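Protein glpG homolog (Haemophilus influenzae, PDB 2NR9) cuts type-1 transmembrane segments within the inner membrane, acting as a rhomboid intramembrane serine protease with a serine-histidine dyad. Local coordinates at residues A[22-25]-A[26-30]; A[93-96]-A[97-101]; A[113-116]-A[117-120]. The protein carries 2 engineered substitutions. All coordinates share one frame; numbering follows the deposited sequence.

Contact 1. Residues A[22-25]-A[26-30]; sequences IYIA and QQLGF. Engineered in segment 22-25: Ile24 (natural residue Leu). With PQE (3,6,12,15,18,21,24-heptaoxahexatriacontan-1-ol), chain F.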
# COMPACT_ATOMS: atom_id res chain seq x y z
N ILE A 22 14.54 2.10 7.56
CA ILE A 22 13.94 2.95 8.56
C ILE A 22 13.56 2.16 9.82
O ILE A 22 13.81 2.62 10.94
CB ILE A 22 12.74 3.73 7.98
CG1 ILE A 22 13.24 4.73 6.93
CG2 ILE A 22 12.00 4.47 9.09
CD1 ILE A 22 12.15 5.33 6.08
N TYR A 23 13.08 0.93 9.65
CA TYR A 23 12.76 0.08 10.80
C TYR A 23 14.02 -0.24 11.58
O TYR A 23 14.09 -0.03 12.79
CB TYR A 23 12.06 -1.21 10.36
CG TYR A 23 11.51 -2.05 11.50
CD1 TYR A 23 10.37 -1.64 12.19
CD2 TYR A 23 12.07 -3.28 11.83
CE1 TYR A 23 9.83 -2.42 13.21
CE2 TYR A 23 11.53 -4.07 12.85
CZ TYR A 23 10.42 -3.63 13.53
OH TYR A 23 9.87 -4.39 14.54
N ILE A 24 15.05 -0.73 10.89
CA ILE A 24 16.32 -1.02 11.54
C ILE A 24 16.77 0.20 12.33
O ILE A 24 17.17 0.08 13.49
CB ILE A 24 17.41 -1.43 10.53
CG1 ILE A 24 17.02 -2.72 9.81
CG2 ILE A 24 18.75 -1.63 11.25
CD1 ILE A 24 17.03 -3.95 10.72
N ALA A 25 16.68 1.37 11.72
CA ALA A 25 17.04 2.61 12.39
C ALA A 25 16.20 2.79 13.66
O ALA A 25 16.72 3.22 14.70
CB ALA A 25 16.86 3.80 11.46
N GLN A 26 14.92 2.44 13.58
CA GLN A 26 14.05 2.55 14.75
C GLN A 26 14.60 1.74 15.93
O GLN A 26 14.41 2.12 17.09
CB GLN A 26 12.62 2.07 14.42
CG GLN A 26 11.88 2.94 13.42
CD GLN A 26 10.50 2.40 13.09
OE1 GLN A 26 10.18 2.20 11.92
NE2 GLN A 26 9.70 2.14 14.11
N GLN A 27 15.32 0.67 15.62
CA GLN A 27 15.81 -0.27 16.65
C GLN A 27 17.16 0.07 17.30
O GLN A 27 17.48 -0.47 18.36
CB GLN A 27 15.84 -1.71 16.11
CG GLN A 27 14.61 -2.10 15.28
CD GLN A 27 13.32 -2.13 16.08
OE1 GLN A 27 13.28 -2.64 17.20
NE2 GLN A 27 12.25 -1.63 15.49
N LEU A 28 17.97 0.92 16.67
CA LEU A 28 19.31 1.22 17.23
C LEU A 28 19.50 2.67 17.65
O LEU A 28 20.47 3.31 17.25
CB LEU A 28 20.43 0.86 16.25
CG LEU A 28 20.22 -0.09 15.09
CD1 LEU A 28 20.13 0.75 13.80
CD2 LEU A 28 21.40 -1.03 15.01
N GLY A 29 18.61 3.18 18.48
CA GLY A 29 18.71 4.55 18.91
C GLY A 29 17.36 5.07 19.33
O GLY A 29 17.07 5.17 20.52
N PHE A 30 16.51 5.37 18.36
CA PHE A 30 15.18 5.83 18.71
C PHE A 30 14.19 6.02 17.57
O PHE A 30 14.47 6.68 16.56
CB PHE A 30 15.24 7.07 19.61
CG PHE A 30 15.90 8.26 18.97
CD1 PHE A 30 15.13 9.33 18.52
CD2 PHE A 30 17.27 8.32 18.83
CE1 PHE A 30 15.74 10.44 17.95
CE2 PHE A 30 17.88 9.43 18.26
CZ PHE A 30 17.11 10.48 17.81
O47 PQE F . 13.22 -6.87 17.95
C68 PQE F . 11.89 -7.13 18.41
C52 PQE F . 10.97 -5.97 18.02
O70 PQE F . 9.64 -6.25 18.46
C55 PQE F . 8.85 -6.82 17.42
C58 PQE F . 7.57 -7.41 18.01
O71 PQE F . 7.00 -8.34 17.09
C61 PQE F . 7.03 -9.68 17.60
C62 PQE F . 8.31 -9.89 18.40
C63 PQE F . 8.96 -11.23 18.07
C66 PQE F . 8.78 -11.59 16.60
C67 PQE F . 10.01 -11.23 15.78
O72 PQE F . 9.76 -11.49 14.40
C65 PQE F . 10.90 -11.18 13.59
C64 PQE F . 10.55 -11.37 12.12
O73 PQE F . 11.60 -10.83 11.30
C60 PQE F . 11.86 -9.46 11.59
C59 PQE F . 12.08 -8.69 10.30
O74 PQE F . 12.51 -7.36 10.58
C57 PQE F . 12.28 -6.47 9.49
C56 PQE F . 12.62 -7.17 8.17
O75 PQE F . 11.43 -7.38 7.41
C54 PQE F . 11.55 -8.51 6.55
C53 PQE F . 10.45 -8.48 5.49
O76 PQE F . 11.01 -8.78 4.22
C51 PQE F . 10.18 -9.67 3.47
C50 PQE F . 10.69 -9.79 2.03
C49 PQE F . 9.63 -10.41 1.13
C48 PQE F . 10.17 -11.64 0.40
C47 PQE F . 9.07 -12.30 -0.44
C46 PQE F . 8.77 -13.71 0.06
C45 PQE F . 7.41 -14.19 -0.42
C44 PQE F . 6.99 -15.47 0.29
C43 PQE F . 5.70 -16.04 -0.31
C42 PQE F . 5.87 -17.51 -0.69
C41 PQE F . 4.61 -18.32 -0.39
C40 PQE F . 4.96 -19.63 0.29
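The side-chain amide of Gln27 folds back over one face of the Tyr23 ring, one helical turn earlier. Its nitrogen does the touching: NE2 of Gln27 lies 3.3 Å above the ring plane of Tyr23, offset toward the rim. A bend at chi2 of Gln27 (-65°) brings the amide back, and amide and ring planes remain 37° apart, an inclined amide-pi approach. Gln26 instead stands its amide almost perpendicular to the same ring (80°), with OE1 of Gln26 3.9 Å from CD1 of Tyr23. The chain of Gln26 is extended, and NE2 donates to the carbonyl of His60 in a neighbouring loop. Near the tyrosine hydroxyl, the polyether PQE passes with C55 3.9 Å from OH of Tyr23. On the surface, CG2 of Ile24, an engineered substitution, packs 3.8 Å from CD1 of Leu28. In the backbone, Gln26 N bonds to Ile22 O, four residues back; Gln27 N and Leu28 N keep weak four-back bonds beside better-formed ones three back, to Ile24 O and Ala25 O. Such i-to-i+3 bonding accompanies a helix as it runs out, here the predicted first transmembrane helix, with Tyr23 in a polyether pocket.

Contact 2. Residues A[93-96]-A[97-101]; sequences YVVA and SAITG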
# COMPACT_ATOMS: atom_id res chain seq x y z
N TYR A 93 1.32 4.32 -5.11
CA TYR A 93 1.92 4.47 -3.77
C TYR A 93 1.71 5.86 -3.17
O TYR A 93 1.30 6.00 -2.01
CB TYR A 93 3.41 4.12 -3.78
CG TYR A 93 4.13 4.57 -2.53
CD1 TYR A 93 4.00 3.86 -1.34
CD2 TYR A 93 4.91 5.72 -2.53
CE1 TYR A 93 4.63 4.30 -0.17
CE2 TYR A 93 5.55 6.16 -1.38
CZ TYR A 93 5.41 5.45 -0.20
OH TYR A 93 6.05 5.88 0.94
N VAL A 94 2.07 6.89 -3.94
CA VAL A 94 1.93 8.25 -3.47
C VAL A 94 0.47 8.57 -3.13
O VAL A 94 0.18 9.10 -2.06
CB VAL A 94 2.46 9.27 -4.52
CG1 VAL A 94 2.15 10.68 -4.08
CG2 VAL A 94 3.97 9.11 -4.72
N VAL A 95 -0.43 8.21 -4.04
CA VAL A 95 -1.86 8.51 -3.90
C VAL A 95 -2.55 7.68 -2.82
O VAL A 95 -3.34 8.21 -2.03
CB VAL A 95 -2.61 8.34 -5.25
CG1 VAL A 95 -4.12 8.32 -5.04
CG2 VAL A 95 -2.20 9.45 -6.23
N ALA A 96 -2.30 6.38 -2.80
CA ALA A 96 -2.86 5.55 -1.74
C ALA A 96 -2.35 6.04 -0.38
O ALA A 96 -3.13 6.19 0.55
CB ALA A 96 -2.51 4.10 -1.95
N SER A 97 -1.05 6.31 -0.28
CA SER A 97 -0.46 6.80 0.98
C SER A 97 -1.17 8.06 1.47
O SER A 97 -1.51 8.18 2.65
CB SER A 97 1.04 7.09 0.82
OG SER A 97 1.77 5.92 0.49
N ALA A 98 -1.37 9.01 0.56
CA ALA A 98 -2.00 10.28 0.91
C ALA A 98 -3.46 10.12 1.26
O ALA A 98 -3.94 10.71 2.23
CB ALA A 98 -1.83 11.28 -0.23
N ILE A 99 -4.18 9.34 0.46
CA ILE A 99 -5.61 9.16 0.68
C ILE A 99 -5.94 8.36 1.94
O ILE A 99 -6.81 8.75 2.72
CB ILE A 99 -6.32 8.57 -0.56
CG1 ILE A 99 -6.36 9.62 -1.68
CG2 ILE A 99 -7.75 8.13 -0.21
CD1 ILE A 99 -6.88 9.09 -3.01
N THR A 100 -5.24 7.24 2.14
CA THR A 100 -5.47 6.39 3.32
C THR A 100 -5.12 7.12 4.62
O THR A 100 -5.82 6.99 5.63
CB THR A 100 -4.71 5.06 3.25
OG1 THR A 100 -3.30 5.31 3.16
CG2 THR A 100 -5.17 4.23 2.05
N GLY A 101 -4.04 7.90 4.58
CA GLY A 101 -3.65 8.70 5.74
C GLY A 101 -4.70 9.76 6.03
O GLY A 101 -5.03 10.02 7.19
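From Tyr93 to Thr100 the backbone follows regular alpha-helical bonding, the amides of Ser97, Ala98, Ile99 and Thr100 each donating to the carbonyl four residues before, as in Thr100 N to Ala96 O at 2.8 Å. Two hydroxyls add side-chain bonds to this pattern. Ser97 OG donates to Tyr93 O over a short 2.5 Å, a length to be read with some caution. The side chain and the amide of Ser97 reach that carbonyl from opposite faces of its plane, so one oxygen is gripped twice. The torsion explains the reach: OG of Ser97 sits beside its own backbone N (chi1 -63°), on the side facing the preceding turn. There OG also lies over a face of the Tyr93 ring, 3.4 Å from CE1 of Tyr93, while the tyrosine hydroxyl bonds to Thr57. Ala96 O likewise accepts from two donors, Thr100 N and Thr100 OG1; OG1 of Thr100 donates to Ala96 O at 2.8 Å, tilted from the carbonyl plane and held between backbone N and carbonyl carbon by chi1 of 60°. On another side of the helix the contact is purely apolar. Val95 and Ile99 lie side by side and point the same way, with CG1 of Val95 3.5 Å from CD1 of Ile99; on helix 166-191, Val95 touches Trp179 and Ile99 touches Val175. Thr100 meets Ser171 of that helix, and its side chain is about 7 Å from that of the active-site His169. Hydroxyls bonded to the carbonyl one turn back are a familiar feature of transmembrane helices, where they satisfy a buried OH within the helix itself; here they occur in the predicted third transmembrane helix of the rhomboid fold, close to the catalytic centre.

Contact 3. Residues A[113-116]-A[117-120]; sequences FGLS and GVVY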
# COMPACT_ATOMS: atom_id res chain seq x y z
N PHE A 113 1.01 4.40 11.57
CA PHE A 113 2.20 4.21 10.76
C PHE A 113 2.10 2.89 10.01
O PHE A 113 1.49 1.94 10.50
CB PHE A 113 3.46 4.13 11.64
CG PHE A 113 3.86 5.44 12.25
CD1 PHE A 113 3.75 5.65 13.61
CD2 PHE A 113 4.41 6.44 11.47
CE1 PHE A 113 4.16 6.84 14.17
CE2 PHE A 113 4.82 7.62 12.02
CZ PHE A 113 4.69 7.83 13.37
N GLY A 114 2.79 2.79 8.88
CA GLY A 114 2.81 1.53 8.16
C GLY A 114 2.30 1.55 6.74
O GLY A 114 1.49 2.39 6.36
N LEU A 115 2.66 0.50 6.01
CA LEU A 115 2.38 0.35 4.59
C LEU A 115 1.08 -0.43 4.27
O LEU A 115 0.75 -0.63 3.09
CB LEU A 115 3.58 -0.35 3.93
CG LEU A 115 3.78 -0.30 2.42
CD1 LEU A 115 4.07 1.12 1.97
CD2 LEU A 115 4.94 -1.24 2.02
N SER A 116 0.33 -0.85 5.29
CA SER A 116 -0.88 -1.67 5.05
C SER A 116 -1.99 -1.01 4.22
O SER A 116 -2.70 -1.68 3.48
CB SER A 116 -1.43 -2.27 6.35
OG SER A 116 -1.78 -1.27 7.28
N GLY A 117 -2.11 0.31 4.32
CA GLY A 117 -3.07 1.05 3.52
C GLY A 117 -2.70 0.98 2.05
O GLY A 117 -3.56 0.93 1.17
N VAL A 118 -1.39 1.00 1.77
CA VAL A 118 -0.89 0.88 0.40
C VAL A 118 -1.04 -0.55 -0.10
O VAL A 118 -1.40 -0.79 -1.26
CB VAL A 118 0.59 1.32 0.30
CG1 VAL A 118 1.11 1.12 -1.13
CG2 VAL A 118 0.74 2.78 0.72
N VAL A 119 -0.83 -1.51 0.80
CA VAL A 119 -0.96 -2.93 0.48
C VAL A 119 -2.37 -3.23 -0.03
O VAL A 119 -2.54 -3.86 -1.07
CB VAL A 119 -0.63 -3.84 1.70
CG1 VAL A 119 -0.93 -5.28 1.38
CG2 VAL A 119 0.83 -3.68 2.10
N TYR A 120 -3.38 -2.78 0.70
CA TYR A 120 -4.77 -2.97 0.29
C TYR A 120 -5.10 -2.29 -1.04
O TYR A 120 -5.83 -2.85 -1.86
CB TYR A 120 -5.73 -2.56 1.40
CG TYR A 120 -5.85 -3.62 2.45
CD1 TYR A 120 -4.98 -3.65 3.54
CD2 TYR A 120 -6.70 -4.70 2.28
CE1 TYR A 120 -5.03 -4.67 4.47
CE2 TYR A 120 -6.76 -5.73 3.21
CZ TYR A 120 -5.91 -5.71 4.30
OH TYR A 120 -5.97 -6.72 5.24
O HOH W 1 -0.33 2.51 4.42
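Among the hydrogen bonds, those to Leu115 O and Ser116 O open the i-to-i+4 bonding of helix 116-131. Val119 N donates to Leu115 O at 2.9 Å and, one residue on, Tyr120 N to Ser116 O at 3.1 Å; the bond from Val118 N to Leu115 O is weak. A water extends this network into the loop, donating to Gly114 O at 2.7 Å and accepting from Val118 N at 3.2 Å. Gly114, with a positive phi of 121°, takes a backbone shape suited to glycine. Apolar packing is carried by Leu115, whose methyl CD1 lies 3.9 Å from CB of Val118, the two side chains crossing at a slant. A close C-H...O-type approach brings Ser116 O to 3.0 Å from CD1 of Tyr120, in the ring plane, so the same oxygen meets both the amide and the ring rim of Tyr120. Catalytic chemistry centres on the nucleophile Ser116, whose OG is hydrogen-bonded to NE2 of His169; the Tyr120 ring also meets that of His169, with planes at about 40°. Gly114 to Gly117 form the GxSG motif of rhomboid proteases. Deep in the chain, this start of helix 116-131 is flanked by helix 63-84, through Leu70 and Phe73 on Leu115, by helix 86-108, through Tyr93 and Ser97 on Val118, and by His169 of helix 166-191.

How the contacts relate
Contact 3 is wholly buried and lies about 4 Å from the chain centre, contact 2 is partly buried at about 8 Å, and contact 1 sits towards the periphery at about 22 Å, all measured between centres. Contacts 2 and 3 touch directly: Ser97 OG packs 3.3 Å from CG2 of Val118, joining helix 86-108 to helix 116-131, and Tyr93 CE1 3.9 Å from CD1 of Leu115, in the loop leading into it. Contact 1 touches neither. Chemistry follows place: glutamine amides and a polyether flank a tyrosine near the outer helix end, hydroxyls turn back on carbonyls within helix 86-108, and a water and the glycine-rich turn sit at the helix start that carries the nucleophile.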